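Local coordinates for ecto-NAD+ glycohydrolase (CD38 molecule) (Bos taurus, PDB 3GC6), which belongs to the ADP-ribosyl cyclase family, disulfide-rich extracellular proteins that combine a bundle of helices with a parallel beta sheet, at residues 63-68 against 153-158; 118-123 against 147-152; 69-74 against 109-114; 93-98 against 105-110. The protein carries 1 engineered substitution. All coordinates share one frame; numbering follows the deposited sequence.

Going along the chain from the N terminus, the first partner to appear is 63-68, and it waits longest: interaction 1 closes only at 153-158, so the other three contacts all lie within its span. Interaction 3 opens at helix 69-74 and closes at 109-114, while interaction 4, the short-range one, folds helix 91-101 back on 105-110. These two finish on overlapping segments that share Thr109 and Leu110. Interaction 2 follows in series, joining 118-123 to helix 145-159, the same helix that carries the end of interaction 1. Together they tie helices 69-74, 110-115 and 145-159 into one helical core, with interaction 4 reaching toward the parallel sheet.

Interaction 1 of 4, residues 63-68 against 153-158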
loop_
_atom_site.group_PDB
_atom_site.type_symbol
_atom_site.label_atom_id
_atom_site.label_comp_id
_atom_site.label_asym_id
_atom_site.label_seq_id
_atom_site.Cartn_x
_atom_site.Cartn_y
_atom_site.Cartn_z
ATOM N N ALA A 63 18.212 -18.172 -17.520
ATOM C CA ALA A 63 17.143 -17.202 -17.328
ATOM C C ALA A 63 16.604 -16.733 -18.671
ATOM O O ALA A 63 17.370 -16.495 -19.608
ATOM C CB ALA A 63 17.635 -15.985 -16.528
ATOM N N THR A 64 15.289 -16.597 -18.752
ATOM C CA THR A 64 14.667 -15.938 -19.912
ATOM C C THR A 64 13.774 -14.760 -19.475
ATOM O O THR A 64 13.328 -14.697 -18.340
ATOM C CB THR A 64 13.798 -16.928 -20.714
ATOM O OG1 THR A 64 12.721 -17.344 -19.870
ATOM C CG2 THR A 64 14.615 -18.168 -21.163
ATOM N N LYS A 65 13.524 -13.813 -20.389
ATOM C CA LYS A 65 12.614 -12.705 -20.101
ATOM C C LYS A 65 11.261 -13.202 -19.586
ATOM O O LYS A 65 10.687 -12.620 -18.654
ATOM C CB LYS A 65 12.424 -11.874 -21.383
ATOM C CG LYS A 65 13.736 -11.240 -21.820
ATOM C CD LYS A 65 13.503 -10.084 -22.756
ATOM C CE LYS A 65 13.063 -10.557 -24.103
ATOM N NZ LYS A 65 13.428 -9.548 -25.164
ATOM N N GLU A 66 10.783 -14.296 -20.179
ATOM C CA GLU A 66 9.456 -14.830 -19.856
ATOM C C GLU A 66 9.368 -15.297 -18.393
ATOM O O GLU A 66 8.289 -15.310 -17.803
ATOM C CB GLU A 66 9.082 -15.983 -20.805
ATOM C CG GLU A 66 8.931 -15.578 -22.287
ATOM C CD GLU A 66 10.238 -15.207 -22.981
ATOM O OE1 GLU A 66 11.290 -15.849 -22.727
ATOM O OE2 GLU A 66 10.205 -14.251 -23.800
ATOM N N ASP A 67 10.496 -15.708 -17.810
ATOM C CA ASP A 67 10.507 -16.066 -16.389
ATOM C C ASP A 67 10.000 -14.925 -15.481
ATOM O O ASP A 67 9.545 -15.160 -14.359
ATOM C CB ASP A 67 11.907 -16.484 -15.933
ATOM C CG ASP A 67 12.337 -17.835 -16.518
ATOM O OD1 ASP A 67 11.453 -18.661 -16.806
ATOM O OD2 ASP A 67 13.546 -18.044 -16.670
ATOM N N TYR A 68 10.097 -13.682 -15.967
ATOM C CA TYR A 68 9.726 -12.524 -15.138
ATOM C C TYR A 68 8.360 -11.929 -15.525
ATOM O O TYR A 68 7.903 -10.942 -14.925
ATOM C CB TYR A 68 10.804 -11.452 -15.245
ATOM C CG TYR A 68 12.052 -11.752 -14.439
ATOM C CD1 TYR A 68 12.011 -11.763 -13.030
ATOM C CD2 TYR A 68 13.281 -12.009 -15.078
ATOM C CE1 TYR A 68 13.156 -12.016 -12.273
ATOM C CE2 TYR A 68 14.435 -12.265 -14.314
ATOM C CZ TYR A 68 14.369 -12.261 -12.930
ATOM O OH TYR A 68 15.510 -12.479 -12.184
ATOM N N LEU A 153 13.069 -5.574 -17.427
ATOM C CA LEU A 153 12.490 -4.380 -16.801
ATOM C C LEU A 153 12.760 -3.162 -17.671
ATOM O O LEU A 153 11.883 -2.302 -17.844
ATOM C CB LEU A 153 13.027 -4.135 -15.384
ATOM C CG LEU A 153 12.090 -3.329 -14.472
ATOM C CD1 LEU A 153 10.807 -4.124 -14.121
ATOM C CD2 LEU A 153 12.848 -2.884 -13.230
ATOM N N SER A 154 13.978 -3.082 -18.181
ATOM C CA SER A 154 14.375 -1.941 -19.060
ATOM C C SER A 154 13.512 -1.867 -20.308
ATOM O O SER A 154 13.091 -0.782 -20.742
ATOM C CB SER A 154 15.837 -2.093 -19.500
ATOM O OG SER A 154 16.710 -1.809 -18.437
ATOM N N GLU A 155 13.284 -3.016 -20.937
ATOM C CA GLU A 155 12.419 -3.069 -22.146
ATOM C C GLU A 155 11.035 -2.566 -21.861
ATOM O O GLU A 155 10.486 -1.758 -22.621
ATOM C CB GLU A 155 12.321 -4.506 -22.680
ATOM C CG GLU A 155 13.632 -5.021 -23.222
ATOM C CD GLU A 155 13.511 -6.400 -23.865
ATOM O OE1 GLU A 155 12.543 -7.121 -23.567
ATOM O OE2 GLU A 155 14.413 -6.772 -24.649
ATOM N N ARG A 156 10.441 -3.031 -20.760
ATOM C CA ARG A 156 9.058 -2.672 -20.479
ATOM C C ARG A 156 8.979 -1.180 -20.128
ATOM O O ARG A 156 8.068 -0.476 -20.561
ATOM C CB ARG A 156 8.481 -3.557 -19.390
ATOM C CG ARG A 156 8.392 -5.037 -19.807
ATOM C CD ARG A 156 7.284 -5.238 -20.850
ATOM N NE ARG A 156 5.972 -4.948 -20.275
ATOM C CZ ARG A 156 5.182 -5.872 -19.717
ATOM N NH1 ARG A 156 5.583 -7.136 -19.670
ATOM N NH2 ARG A 156 4.006 -5.529 -19.201
ATOM N N PHE A 157 9.994 -0.682 -19.405
ATOM C CA PHE A 157 10.095 0.740 -19.016
ATOM C C PHE A 157 10.179 1.599 -20.297
ATOM O O PHE A 157 9.463 2.598 -20.425
ATOM C CB PHE A 157 11.371 0.849 -18.174
ATOM C CG PHE A 157 11.707 2.237 -17.648
ATOM C CD1 PHE A 157 10.980 2.806 -16.597
ATOM C CD2 PHE A 157 12.869 2.883 -18.081
ATOM C CE1 PHE A 157 11.364 4.061 -16.054
ATOM C CE2 PHE A 157 13.250 4.130 -17.548
ATOM C CZ PHE A 157 12.494 4.715 -16.546
ATOM N N ALA A 158 10.978 1.171 -21.277
ATOM C CA ALA A 158 11.145 1.955 -22.510
ATOM C C ALA A 158 9.877 1.890 -23.363
ATOM O O ALA A 158 9.449 2.908 -23.941
ATOM C CB ALA A 158 12.357 1.458 -23.312
#
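Lys65 leaves the backbone with CG opposite its carbonyl carbon and then bends at chi3 (-73°), which swings the ammonium group across to Glu155. Glu155 answers with a chain extended beyond CG (chi2 -175°), pushing its carboxylate off helix 145-159. The two side chains cross at about a right angle, and the lysine ends in front of the acid, between its oxygens. Lys65 NZ lies 3.0 Å from OE1 of Glu155 and 3.0 Å from its OE2; both oxygens use their syn lone pairs, so this is a two-pronged salt bridge. Lys65 CD also packs closely, 3.2 Å from Glu155 OE1, and its aliphatic part touches Glu151, one turn earlier. The turn that carries the lysine is closed by side-chain bonds: Thr64 N donates to Asp67 OD2 at 3.1 Å, from above the carboxylate plane, while Asp67 N returns a weak bond of 3.4 Å to Thr64 OG1. Asp67 OD2 is bonded to Tyr145 OH as well. Both ion-pair residues are partly exposed, so solvent probably screens the attraction; between 63-68 and 153-158 the link is this ion pair alone, a surface clasp that adds to the apolar packing of Ala63 and Tyr68 on earlier turns of that helix.

Interaction 2 of 4, residues 118-123 against 147-152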
loop_
_atom_site.group_PDB
_atom_site.type_symbol
_atom_site.label_atom_id
_atom_site.label_comp_id
_atom_site.label_asym_id
_atom_site.label_seq_id
_atom_site.Cartn_x
_atom_site.Cartn_y
_atom_site.Cartn_z
ATOM N N LEU A 118 20.929 -4.973 -5.342
ATOM C CA LEU A 118 20.929 -6.350 -4.849
ATOM C C LEU A 118 21.504 -7.339 -5.876
ATOM O O LEU A 118 21.625 -7.036 -7.084
ATOM C CB LEU A 118 19.528 -6.815 -4.461
ATOM C CG LEU A 118 18.750 -5.862 -3.557
ATOM C CD1 LEU A 118 17.410 -6.488 -3.119
ATOM C CD2 LEU A 118 19.601 -5.509 -2.325
ATOM N N ARG A 119 21.861 -8.517 -5.361
ATOM C CA ARG A 119 22.322 -9.649 -6.157
ATOM C C ARG A 119 21.449 -10.841 -5.810
ATOM O O ARG A 119 21.020 -10.990 -4.668
ATOM C CB ARG A 119 23.781 -9.969 -5.810
ATOM C CG ARG A 119 24.737 -8.802 -6.013
ATOM C CD ARG A 119 24.744 -8.394 -7.467
ATOM N NE ARG A 119 25.675 -7.312 -7.775
ATOM C CZ ARG A 119 26.956 -7.492 -8.071
ATOM N NH1 ARG A 119 27.469 -8.719 -8.091
ATOM N NH2 ARG A 119 27.726 -6.445 -8.348
ATOM N N TRP A 120 21.175 -11.693 -6.795
ATOM C CA TRP A 120 20.479 -12.914 -6.486
ATOM C C TRP A 120 20.671 -13.953 -7.549
ATOM O O TRP A 120 20.890 -13.648 -8.730
ATOM C CB TRP A 120 18.986 -12.649 -6.300
ATOM C CG TRP A 120 18.269 -12.126 -7.568
ATOM C CD1 TRP A 120 17.625 -12.861 -8.509
ATOM C CD2 TRP A 120 18.156 -10.754 -7.983
ATOM N NE1 TRP A 120 17.090 -12.044 -9.498
ATOM C CE2 TRP A 120 17.409 -10.741 -9.192
ATOM C CE3 TRP A 120 18.618 -9.542 -7.463
ATOM C CZ2 TRP A 120 17.105 -9.570 -9.868
ATOM C CZ3 TRP A 120 18.302 -8.371 -8.129
ATOM C CH2 TRP A 120 17.547 -8.394 -9.314
ATOM N N CYS A 121 20.622 -15.190 -7.092
ATOM C CA CYS A 121 20.595 -16.355 -7.981
ATOM C C CYS A 121 20.193 -17.559 -7.136
ATOM O O CYS A 121 20.303 -17.519 -5.898
ATOM C CB CYS A 121 21.953 -16.567 -8.678
ATOM S SG CYS A 121 23.361 -17.051 -7.572
ATOM N N GLY A 122 19.738 -18.614 -7.807
ATOM C CA GLY A 122 19.378 -19.851 -7.130
ATOM C C GLY A 122 20.278 -20.999 -7.542
ATOM O O GLY A 122 21.313 -20.808 -8.181
ATOM N N GLU A 123 19.845 -22.209 -7.199
ATOM C CA GLU A 123 20.656 -23.401 -7.420
ATOM C C GLU A 123 19.645 -24.521 -7.693
ATOM O O GLU A 123 18.676 -24.644 -6.968
ATOM C CB GLU A 123 21.466 -23.676 -6.147
ATOM C CG GLU A 123 22.116 -25.059 -6.085
ATOM C CD GLU A 123 23.388 -25.179 -6.888
ATOM O OE1 GLU A 123 23.766 -24.253 -7.648
ATOM O OE2 GLU A 123 24.031 -26.244 -6.761
ATOM N N SER A 147 20.963 -10.223 -14.582
ATOM C CA SER A 147 21.079 -9.486 -15.843
ATOM C C SER A 147 19.766 -9.477 -16.625
ATOM O O SER A 147 19.330 -8.421 -17.135
ATOM C CB SER A 147 22.198 -10.119 -16.705
ATOM O OG SER A 147 23.446 -10.004 -16.045
ATOM N N VAL A 148 19.120 -10.648 -16.720
ATOM C CA VAL A 148 17.871 -10.748 -17.460
ATOM C C VAL A 148 16.754 -9.902 -16.816
ATOM O O VAL A 148 15.955 -9.257 -17.509
ATOM C CB VAL A 148 17.475 -12.217 -17.693
ATOM C CG1 VAL A 148 16.072 -12.293 -18.245
ATOM C CG2 VAL A 148 18.496 -12.831 -18.648
ATOM N N PHE A 149 16.712 -9.848 -15.488
ATOM C CA PHE A 149 15.733 -8.992 -14.801
ATOM C C PHE A 149 15.879 -7.546 -15.296
ATOM O O PHE A 149 14.899 -6.889 -15.687
ATOM C CB PHE A 149 15.976 -9.020 -13.292
ATOM C CG PHE A 149 15.179 -7.998 -12.547
ATOM C CD1 PHE A 149 13.845 -8.245 -12.189
ATOM C CD2 PHE A 149 15.751 -6.782 -12.217
ATOM C CE1 PHE A 149 13.086 -7.248 -11.468
ATOM C CE2 PHE A 149 15.011 -5.803 -11.521
ATOM C CZ PHE A 149 13.696 -6.051 -11.148
ATOM N N TRP A 150 17.104 -7.024 -15.260
ATOM C CA TRP A 150 17.257 -5.597 -15.607
ATOM C C TRP A 150 16.985 -5.384 -17.103
ATOM O O TRP A 150 16.525 -4.316 -17.503
ATOM C CB TRP A 150 18.643 -5.098 -15.188
ATOM C CG TRP A 150 18.724 -4.955 -13.709
ATOM C CD1 TRP A 150 19.439 -5.740 -12.850
ATOM C CD2 TRP A 150 18.072 -3.966 -12.898
ATOM N NE1 TRP A 150 19.264 -5.315 -11.540
ATOM C CE2 TRP A 150 18.412 -4.224 -11.553
ATOM C CE3 TRP A 150 17.195 -2.908 -13.173
ATOM C CZ2 TRP A 150 17.934 -3.418 -10.488
ATOM C CZ3 TRP A 150 16.713 -2.133 -12.132
ATOM C CH2 TRP A 150 17.077 -2.383 -10.797
ATOM N N GLU A 151 17.293 -6.392 -17.916
ATOM C CA GLU A 151 17.032 -6.294 -19.356
ATOM C C GLU A 151 15.523 -6.215 -19.586
ATOM O O GLU A 151 15.047 -5.321 -20.315
ATOM C CB GLU A 151 17.696 -7.489 -20.073
ATOM C CG GLU A 151 17.165 -7.957 -21.397
ATOM C CD GLU A 151 17.647 -9.407 -21.645
ATOM O OE1 GLU A 151 18.863 -9.661 -21.463
ATOM O OE2 GLU A 151 16.832 -10.296 -21.951
ATOM N N VAL A 152 14.737 -7.123 -19.002
ATOM C CA VAL A 152 13.319 -7.116 -19.306
ATOM C C VAL A 152 12.631 -5.922 -18.631
ATOM O O VAL A 152 11.714 -5.319 -19.205
ATOM C CB VAL A 152 12.627 -8.462 -18.968
ATOM C CG1 VAL A 152 12.740 -8.769 -17.524
ATOM C CG2 VAL A 152 11.154 -8.430 -19.451
HETATM O O HOH W 1 20.300 -5.385 -8.800
#
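Trp120 drives the edge of its six-membered ring at the face of Phe149, a T-shaped pair with centroids 5.3 Å apart and planes at 80°. The touching edge is the far end of the indole: CZ2 comes to 3.6 Å from Phe149 CB, and CH2 lies 3.8 Å from Phe149 CD2. What sends the indole there is the crowded position of Trp120 CG, between backbone N and carbonyl carbon (chi1 63°), which turns a ring from an irregular segment in toward the helix. Phe149 in turn has CE2 over the centre of the Trp150 ring, 3.6 Å above its plane, so three aromatic side chains interlock. Trp150 also reaches the other segment through water: a molecule in the plane of its ring accepts from NE1 at 2.9 Å and donates to Leu118 O at 2.7 Å. The Trp120 indole nitrogen is satisfied by Tyr68 OH, from segment 63-68. Phe51 stacks edge-to-face with Trp120 and also meets Phe149, while the next residue, Cys121, is pinned by its disulfide to Cys134. The result is an aromatic cluster that joins the disulfide-bound loop 118-123 to helix 145-159 in the helical part of this ADP-ribosyl cyclase fold.

Interaction 3 of 4, residues 69-74 against 109-114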
loop_
_atom_site.group_PDB
_atom_site.type_symbol
_atom_site.label_atom_id
_atom_site.label_comp_id
_atom_site.label_asym_id
_atom_site.label_seq_id
_atom_site.Cartn_x
_atom_site.Cartn_y
_atom_site.Cartn_z
ATOM N N ASN A 69 7.692 -12.533 -16.511
ATOM C CA ASN A 69 6.402 -11.962 -16.929
ATOM C C ASN A 69 5.396 -11.829 -15.770
ATOM O O ASN A 69 4.743 -10.787 -15.635
ATOM C CB ASN A 69 5.791 -12.712 -18.154
ATOM C CG ASN A 69 6.274 -12.161 -19.515
ATOM O OD1 ASN A 69 5.459 -11.906 -20.408
ATOM N ND2 ASN A 69 7.587 -11.982 -19.686
ATOM N N SER A 70 5.260 -12.856 -14.932
ATOM C CA SER A 70 4.300 -12.808 -13.802
ATOM C C SER A 70 4.634 -11.742 -12.735
ATOM O O SER A 70 3.745 -11.098 -12.157
ATOM C CB SER A 70 4.159 -14.184 -13.150
ATOM O OG SER A 70 3.582 -15.116 -14.055
ATOM N N LEU A 71 5.926 -11.564 -12.464
ATOM C CA LEU A 71 6.375 -10.515 -11.549
ATOM C C LEU A 71 6.057 -9.129 -12.138
ATOM O O LEU A 71 5.518 -8.254 -11.442
ATOM C CB LEU A 71 7.883 -10.647 -11.337
ATOM C CG LEU A 71 8.450 -9.548 -10.427
ATOM C CD1 LEU A 71 7.946 -9.603 -8.979
ATOM C CD2 LEU A 71 9.957 -9.627 -10.466
ATOM N N ILE A 72 6.400 -8.926 -13.409
ATOM C CA ILE A 72 6.168 -7.619 -14.042
ATOM C C ILE A 72 4.667 -7.301 -14.094
ATOM O O ILE A 72 4.253 -6.151 -13.876
ATOM C CB ILE A 72 6.823 -7.566 -15.441
ATOM C CG1 ILE A 72 8.311 -7.230 -15.284
ATOM C CG2 ILE A 72 6.092 -6.555 -16.372
ATOM C CD1 ILE A 72 9.232 -7.732 -16.365
ATOM N N ASN A 73 3.852 -8.326 -14.331
ATOM C CA ASN A 73 2.393 -8.138 -14.345
ATOM C C ASN A 73 1.850 -7.618 -13.027
ATOM O O ASN A 73 0.853 -6.902 -13.005
ATOM C CB ASN A 73 1.651 -9.428 -14.698
ATOM C CG ASN A 73 1.760 -9.778 -16.160
ATOM O OD1 ASN A 73 2.217 -8.977 -16.985
ATOM N ND2 ASN A 73 1.335 -11.000 -16.494
ATOM N N LEU A 74 2.499 -7.981 -11.924
ATOM C CA LEU A 74 2.046 -7.535 -10.612
ATOM C C LEU A 74 2.419 -6.069 -10.333
ATOM O O LEU A 74 1.792 -5.421 -9.494
ATOM C CB LEU A 74 2.621 -8.411 -9.504
ATOM C CG LEU A 74 2.061 -9.836 -9.442
ATOM C CD1 LEU A 74 2.865 -10.677 -8.490
ATOM C CD2 LEU A 74 0.595 -9.810 -9.036
ATOM N N THR A 109 10.867 2.902 -10.072
ATOM C CA THR A 109 9.664 2.087 -10.220
ATOM C C THR A 109 9.615 1.120 -9.030
ATOM O O THR A 109 10.628 0.923 -8.347
ATOM C CB THR A 109 9.711 1.256 -11.535
ATOM O OG1 THR A 109 10.815 0.341 -11.530
ATOM C CG2 THR A 109 9.821 2.206 -12.749
ATOM N N LEU A 110 8.465 0.480 -8.793
ATOM C CA LEU A 110 8.383 -0.456 -7.651
ATOM C C LEU A 110 9.452 -1.549 -7.761
ATOM O O LEU A 110 10.271 -1.762 -6.848
ATOM C CB LEU A 110 6.996 -1.074 -7.575
ATOM C CG LEU A 110 6.655 -1.884 -6.316
ATOM C CD1 LEU A 110 5.128 -1.950 -6.115
ATOM C CD2 LEU A 110 7.232 -3.290 -6.433
ATOM N N LEU A 111 9.468 -2.221 -8.915
ATOM C CA LEU A 111 10.384 -3.350 -9.059
ATOM C C LEU A 111 11.853 -2.890 -9.069
ATOM O O LEU A 111 12.738 -3.601 -8.561
ATOM C CB LEU A 111 10.037 -4.191 -10.314
ATOM C CG LEU A 111 8.699 -4.930 -10.204
ATOM C CD1 LEU A 111 8.422 -5.697 -11.500
ATOM C CD2 LEU A 111 8.705 -5.921 -8.978
ATOM N N GLY A 112 12.121 -1.754 -9.742
ATOM C CA GLY A 112 13.481 -1.208 -9.770
ATOM C C GLY A 112 13.940 -0.849 -8.365
ATOM O O GLY A 112 15.111 -1.033 -8.010
ATOM N N TYR A 113 13.027 -0.309 -7.573
ATOM C CA TYR A 113 13.339 0.036 -6.199
ATOM C C TYR A 113 13.634 -1.204 -5.356
ATOM O O TYR A 113 14.597 -1.222 -4.570
ATOM C CB TYR A 113 12.169 0.852 -5.615
ATOM C CG TYR A 113 12.399 1.347 -4.202
ATOM C CD1 TYR A 113 13.048 2.545 -3.984
ATOM C CD2 TYR A 113 11.941 0.636 -3.096
ATOM C CE1 TYR A 113 13.264 3.019 -2.674
ATOM C CE2 TYR A 113 12.139 1.107 -1.789
ATOM C CZ TYR A 113 12.811 2.291 -1.594
ATOM O OH TYR A 113 13.018 2.777 -0.299
ATOM N N LEU A 114 12.826 -2.251 -5.512
ATOM C CA LEU A 114 13.109 -3.480 -4.755
ATOM C C LEU A 114 14.515 -4.015 -5.060
ATOM O O LEU A 114 15.220 -4.445 -4.156
ATOM C CB LEU A 114 12.110 -4.582 -5.105
ATOM C CG LEU A 114 10.860 -4.733 -4.267
ATOM C CD1 LEU A 114 10.267 -3.422 -3.806
ATOM C CD2 LEU A 114 9.825 -5.740 -4.912
#
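Leu111 does most of the work from its side, wedging its two methyl groups against Leu71 and Ile72 of the facing helix. The tight part is the meeting of the leucines, which reach toward each other tip to tip: Leu71 CD1 and Leu111 CD2 are 3.8 Å apart, and CD2 is also 3.9 Å from Leu71 CG. Leu71 has CG anti to its backbone N (chi1 178°), which carries its branch across to the other helix although its first bond is not aimed that way. The second methyl of Leu111, CD1, lies against backbone, 3.9 Å from the CA atom of Ile72 and equally near Leu71 O. Packing slackens at Ile72, whose CB points away; in the conformer described, one of two modelled, CG1 still comes to 4.1 Å from Leu111 CD1. Beyond it, Ser70 and Asn73 occupy the exposed side of helix 69-74 and leave this contact alone. Thr109 is the N-cap just before the helix bearing Leu111; its OG1 accepts from Gly112 N at 3.0 Å. All three touching residues are buried, and helix 145-159 supplies much of the cover: Phe149 reaches Leu71, Val152 reaches Ile72 and Leu153 reaches Leu111. Helix 44-55 adds Phe51 beside Leu71, and helix 20-35 packs against Leu110 and Tyr113, so helices 69-74 and 110-115 are embedded in the helical bundle.

Interaction 4 of 4, residues 93-98 against 105-110; sequences LAHEYA and TLEDTL
His95 lies across Thr105 at about a right angle, where helix 91-101 meets the 3-10 turn 106-108 that leads to the N-cap of the next helix. In the first shell the threonine presents both branches: CG2 is 3.7 Å from His95 ND1, and OG1 is 3.2 Å from the same nitrogen. One turn further along the helix, Ala98 CB rests 4.0 Å from Thr105 CG2, adding a small apolar touch. A bend at chi2 (74°) folds the Glu107 chain so that its carboxylate comes to the ring edge, its plane turned 75° from the imidazole, but the approach to CE1 is too short in the model to be trusted. A water in the imidazole plane spans the gap, 3.0 Å from His95 ND1 and donating to Asp108 OD2 at 2.7 Å. In the second shell, Asp108 OD2 accepts from Thr105 N at 2.9 Å through its anti lone pair, and the acid sits over the start of the turn. Trp87 of strand 85-88 donates its indole N-H to Glu107 OE1, though the place of that oxygen is less sure, and stacks edge-to-face with His95, which places the contact beside the parallel sheet. At the far end the turn is closed on Leu106 O: it takes the backbone N-H of Thr109 and Thr109 OG1, the latter at 2.7 Å in the carbonyl plane with a C=O...donor angle of 157°.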
loop_
_atom_site.group_PDB
_atom_site.type_symbol
_atom_site.label_atom_id
_atom_site.label_comp_id
_atom_site.label_asym_id
_atom_site.label_seq_id
_atom_site.Cartn_x
_atom_site.Cartn_y
_atom_site.Cartn_z
ATOM N N LEU A 93 24.377 11.282 -10.476
ATOM C CA LEU A 93 23.782 12.533 -10.947
ATOM C C LEU A 93 22.331 12.337 -11.370
ATOM O O LEU A 93 21.477 13.162 -11.046
ATOM C CB LEU A 93 24.583 13.075 -12.121
ATOM C CG LEU A 93 23.959 14.301 -12.771
ATOM C CD1 LEU A 93 23.901 15.528 -11.850
ATOM C CD2 LEU A 93 24.726 14.579 -14.074
ATOM N N ALA A 94 22.064 11.256 -12.107
ATOM C CA ALA A 94 20.720 11.040 -12.637
ATOM C C ALA A 94 19.717 10.886 -11.506
ATOM O O ALA A 94 18.595 11.400 -11.584
ATOM C CB ALA A 94 20.685 9.791 -13.583
ATOM N N HIS A 95 20.129 10.206 -10.445
ATOM C CA HIS A 95 19.191 9.967 -9.342
ATOM C C HIS A 95 19.000 11.224 -8.504
ATOM O O HIS A 95 17.882 11.520 -8.080
ATOM C CB HIS A 95 19.576 8.703 -8.586
ATOM C CG HIS A 95 19.521 7.476 -9.459
ATOM N ND1 HIS A 95 18.354 6.758 -9.670
ATOM C CD2 HIS A 95 20.468 6.876 -10.226
ATOM C CE1 HIS A 95 18.589 5.758 -10.503
ATOM N NE2 HIS A 95 19.864 5.806 -10.856
ATOM N N GLU A 96 20.064 12.013 -8.362
ATOM C CA GLU A 96 19.909 13.325 -7.705
ATOM C C GLU A 96 18.941 14.203 -8.504
ATOM O O GLU A 96 18.030 14.824 -7.946
ATOM C CB GLU A 96 21.268 14.014 -7.518
ATOM C CG GLU A 96 21.196 15.386 -6.812
ATOM C CD GLU A 96 20.632 15.334 -5.396
ATOM O OE1 GLU A 96 20.566 14.231 -4.793
ATOM O OE2 GLU A 96 20.273 16.430 -4.892
ATOM N N TYR A 97 19.129 14.249 -9.823
ATOM C CA TYR A 97 18.239 15.035 -10.674
ATOM C C TYR A 97 16.791 14.556 -10.540
ATOM O O TYR A 97 15.874 15.360 -10.368
ATOM C CB TYR A 97 18.729 14.896 -12.117
ATOM C CG TYR A 97 17.801 15.373 -13.215
ATOM C CD1 TYR A 97 17.603 16.734 -13.450
ATOM C CD2 TYR A 97 17.209 14.463 -14.075
ATOM C CE1 TYR A 97 16.798 17.175 -14.508
ATOM C CE2 TYR A 97 16.407 14.894 -15.128
ATOM C CZ TYR A 97 16.189 16.229 -15.319
ATOM O OH TYR A 97 15.395 16.650 -16.368
ATOM N N ALA A 98 16.575 13.244 -10.617
ATOM C CA ALA A 98 15.221 12.726 -10.524
ATOM C C ALA A 98 14.612 13.073 -9.196
ATOM O O ALA A 98 13.437 13.429 -9.152
ATOM C CB ALA A 98 15.192 11.231 -10.748
ATOM N N THR A 105 13.436 7.489 -12.450
ATOM C CA THR A 105 14.301 6.552 -13.178
ATOM C C THR A 105 13.744 5.122 -13.056
ATOM O O THR A 105 12.776 4.898 -12.326
ATOM C CB THR A 105 15.750 6.514 -12.626
ATOM O OG1 THR A 105 15.743 5.984 -11.297
ATOM C CG2 THR A 105 16.361 7.936 -12.599
ATOM N N LEU A 106 14.419 4.184 -13.726
ATOM C CA LEU A 106 14.020 2.778 -13.649
ATOM C C LEU A 106 14.064 2.328 -12.193
ATOM O O LEU A 106 13.233 1.540 -11.759
ATOM C CB LEU A 106 14.966 1.936 -14.503
ATOM C CG LEU A 106 14.675 0.427 -14.598
ATOM C CD1 LEU A 106 13.278 0.207 -15.141
ATOM C CD2 LEU A 106 15.737 -0.275 -15.441
ATOM N N GLU A 107 15.050 2.827 -11.449
ATOM C CA GLU A 107 15.217 2.427 -10.053
ATOM C C GLU A 107 14.212 3.080 -9.120
ATOM O O GLU A 107 14.198 2.797 -7.919
ATOM C CB GLU A 107 16.660 2.700 -9.611
ATOM C CG GLU A 107 17.700 1.920 -10.370
ATOM C CD GLU A 107 17.939 2.423 -11.801
ATOM O OE1 GLU A 107 17.695 3.611 -12.083
ATOM O OE2 GLU A 107 18.412 1.658 -12.647
ATOM N N ASP A 108 13.344 3.932 -9.674
ATOM C CA ASP A 108 12.277 4.559 -8.909
ATOM C C ASP A 108 10.910 3.902 -9.172
ATOM O O ASP A 108 9.899 4.321 -8.623
ATOM C CB ASP A 108 12.221 6.060 -9.208
ATOM C CG ASP A 108 13.491 6.786 -8.798
ATOM O OD1 ASP A 108 13.892 6.632 -7.603
ATOM O OD2 ASP A 108 14.074 7.526 -9.633
ATOM N N THR A 109 10.867 2.902 -10.072
ATOM C CA THR A 109 9.664 2.087 -10.220
ATOM C C THR A 109 9.615 1.120 -9.030
ATOM O O THR A 109 10.628 0.923 -8.347
ATOM C CB THR A 109 9.711 1.256 -11.535
ATOM O OG1 THR A 109 10.815 0.341 -11.530
ATOM C CG2 THR A 109 9.821 2.206 -12.749
ATOM N N LEU A 110 8.465 0.480 -8.793
ATOM C CA LEU A 110 8.383 -0.456 -7.651
ATOM C C LEU A 110 9.452 -1.549 -7.761
ATOM O O LEU A 110 10.271 -1.762 -6.848
ATOM C CB LEU A 110 6.996 -1.074 -7.575
ATOM C CG LEU A 110 6.655 -1.884 -6.316
ATOM C CD1 LEU A 110 5.128 -1.950 -6.115
ATOM C CD2 LEU A 110 7.232 -3.290 -6.433
HETATM O O HOH W 2 16.292 8.553 -8.404
#